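Local coordinates for pseudoazurin (Blue copper protein) (Sinorhizobium meliloti, PDB 3TU6) that binds a single copper ion and, as expected of a cupredoxin, probably carries electrons in the periplasm, at residues A[5-10]-A[36-41]. Numbering follows the deposited sequence.
Sequences RVEMLN and VAKDKG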
# COMPACT_ATOMS: atom_id res chain seq x y z
N ARG A 5 4.11 9.26 -5.88
CA ARG A 5 2.73 9.14 -6.34
C ARG A 5 2.33 7.68 -6.52
O ARG A 5 3.08 6.90 -7.09
CB ARG A 5 2.55 9.86 -7.68
CG ARG A 5 2.75 11.37 -7.64
CD ARG A 5 1.64 12.06 -6.86
NE ARG A 5 1.54 13.48 -7.19
CZ ARG A 5 0.96 13.97 -8.29
NH1 ARG A 5 0.43 13.16 -9.20
NH2 ARG A 5 0.92 15.29 -8.48
N VAL A 6 1.15 7.34 -6.02
CA VAL A 6 0.54 6.03 -6.27
C VAL A 6 -0.84 6.24 -6.86
O VAL A 6 -1.72 6.81 -6.21
CB VAL A 6 0.41 5.20 -4.97
CG1 VAL A 6 -0.31 3.89 -5.25
CG2 VAL A 6 1.78 4.94 -4.37
N GLU A 7 -1.03 5.80 -8.10
CA GLU A 7 -2.31 5.95 -8.78
C GLU A 7 -3.28 4.84 -8.38
O GLU A 7 -2.89 3.67 -8.28
CB GLU A 7 -2.11 5.95 -10.30
CG GLU A 7 -1.30 7.13 -10.80
CD GLU A 7 -1.26 7.22 -12.32
OE1 GLU A 7 -1.20 8.34 -12.84
OE2 GLU A 7 -1.30 6.16 -12.98
N MET A 8 -4.53 5.22 -8.14
CA MET A 8 -5.59 4.26 -7.83
C MET A 8 -6.38 4.03 -9.12
O MET A 8 -7.03 4.94 -9.63
CB MET A 8 -6.50 4.81 -6.72
CG MET A 8 -5.72 5.33 -5.50
SD MET A 8 -6.74 5.75 -4.07
CE MET A 8 -7.55 7.25 -4.67
N LEU A 9 -6.29 2.80 -9.64
CA LEU A 9 -6.74 2.51 -11.01
C LEU A 9 -7.67 1.30 -11.10
O LEU A 9 -7.57 0.36 -10.31
CB LEU A 9 -5.52 2.25 -11.90
CG LEU A 9 -4.58 3.43 -12.14
CD1 LEU A 9 -3.24 2.93 -12.66
CD2 LEU A 9 -5.21 4.41 -13.12
N ASN A 10 -8.55 1.33 -12.09
CA ASN A 10 -9.40 0.19 -12.42
C ASN A 10 -8.61 -0.88 -13.15
O ASN A 10 -8.78 -2.07 -12.89
CB ASN A 10 -10.60 0.62 -13.27
CG ASN A 10 -11.60 1.46 -12.50
OD1 ASN A 10 -11.42 1.75 -11.32
ND2 ASN A 10 -12.68 1.84 -13.17
N VAL A 36 -3.46 9.15 -5.98
CA VAL A 36 -4.09 9.87 -7.09
C VAL A 36 -5.33 9.11 -7.55
O VAL A 36 -5.26 7.91 -7.84
CB VAL A 36 -3.12 10.02 -8.27
CG1 VAL A 36 -3.72 10.90 -9.36
CG2 VAL A 36 -1.79 10.59 -7.80
N ALA A 37 -6.46 9.81 -7.63
CA ALA A 37 -7.72 9.22 -8.07
C ALA A 37 -7.85 9.32 -9.58
O ALA A 37 -8.71 10.04 -10.09
CB ALA A 37 -8.89 9.90 -7.38
N LYS A 38 -7.00 8.59 -10.30
CA LYS A 38 -7.03 8.60 -11.77
C LYS A 38 -8.34 7.98 -12.27
O LYS A 38 -8.96 8.49 -13.20
CB LYS A 38 -5.83 7.86 -12.35
CG LYS A 38 -5.68 8.02 -13.85
CD LYS A 38 -4.26 7.74 -14.32
CE LYS A 38 -4.10 7.98 -15.81
NZ LYS A 38 -2.69 7.82 -16.25
N ASP A 39 -8.74 6.87 -11.64
CA ASP A 39 -10.08 6.31 -11.80
C ASP A 39 -10.84 6.50 -10.49
O ASP A 39 -10.25 6.45 -9.41
CB ASP A 39 -10.01 4.83 -12.17
CG ASP A 39 -9.46 4.59 -13.56
OD1 ASP A 39 -9.78 5.37 -14.48
OD2 ASP A 39 -8.70 3.61 -13.74
N LYS A 40 -12.15 6.71 -10.59
CA LYS A 40 -12.98 6.98 -9.42
C LYS A 40 -13.46 5.70 -8.74
O LYS A 40 -13.44 4.62 -9.33
CB LYS A 40 -14.19 7.84 -9.80
CG LYS A 40 -13.84 9.15 -10.51
CD LYS A 40 -12.99 10.07 -9.63
CE LYS A 40 -12.79 11.42 -10.30
NZ LYS A 40 -11.98 12.35 -9.46
N GLY A 41 -13.88 5.84 -7.48
CA GLY A 41 -14.43 4.72 -6.71
C GLY A 41 -13.44 4.03 -5.79
O GLY A 41 -13.78 3.02 -5.17
O HOH W 1 -14.00 4.27 -12.18
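Arg5 lays the outer part of its side chain against Val36, with NH1 3.7 Å from CG2; the chain bends at the CB–CG bond (chi2 -68°), which brings CD and NH1 alongside CG2 of Val36. Next along strand 3-9, Val6 O accepts the N-H of Val36 at 2.9 Å, and Met8 N returns a bond to Val36 O at 2.8 Å. These two bonds, made either side of Glu7, define a parallel bridge between Glu7 and Val36, the last ladder step before the chain leaves strand 32-36. Glu7 carries its carboxylate to the extended chain of Lys38: OE1 packs on CD, whereas the salt bridge to NZ is long (3.8 Å). Met8 passes its methyl CE to Ala37, the centre of an inverse gamma turn, 4.0 Å from CB. The Met8 side chain also touches His42 and lies close to Met88, both copper ligands. Beyond the turn, Met8 O receives Asp39 N at 3.3 Å, so backbone pairing continues without regular strand geometry. Leu9 sets CD2 against CB of Lys38. At Asn10, the backbone N-H points almost straight (174°) at Asp39 OD2, 2.8 Å away, using the anti side of the carboxylate. The Asn10 amide lies beside CB of Asp39; its OD1 is hydrogen-bonded to NE2 of the copper ligand His42, and a water links ND2 to Lys40 O. The carboxylate of Asp39 thus grips the backbone of a second-shell residue while that residue's side-chain oxygen OD1 holds NE2 of His42, a chain of bonds that should help fix the rotation of the imidazole and, through it, the geometry of the blue copper site.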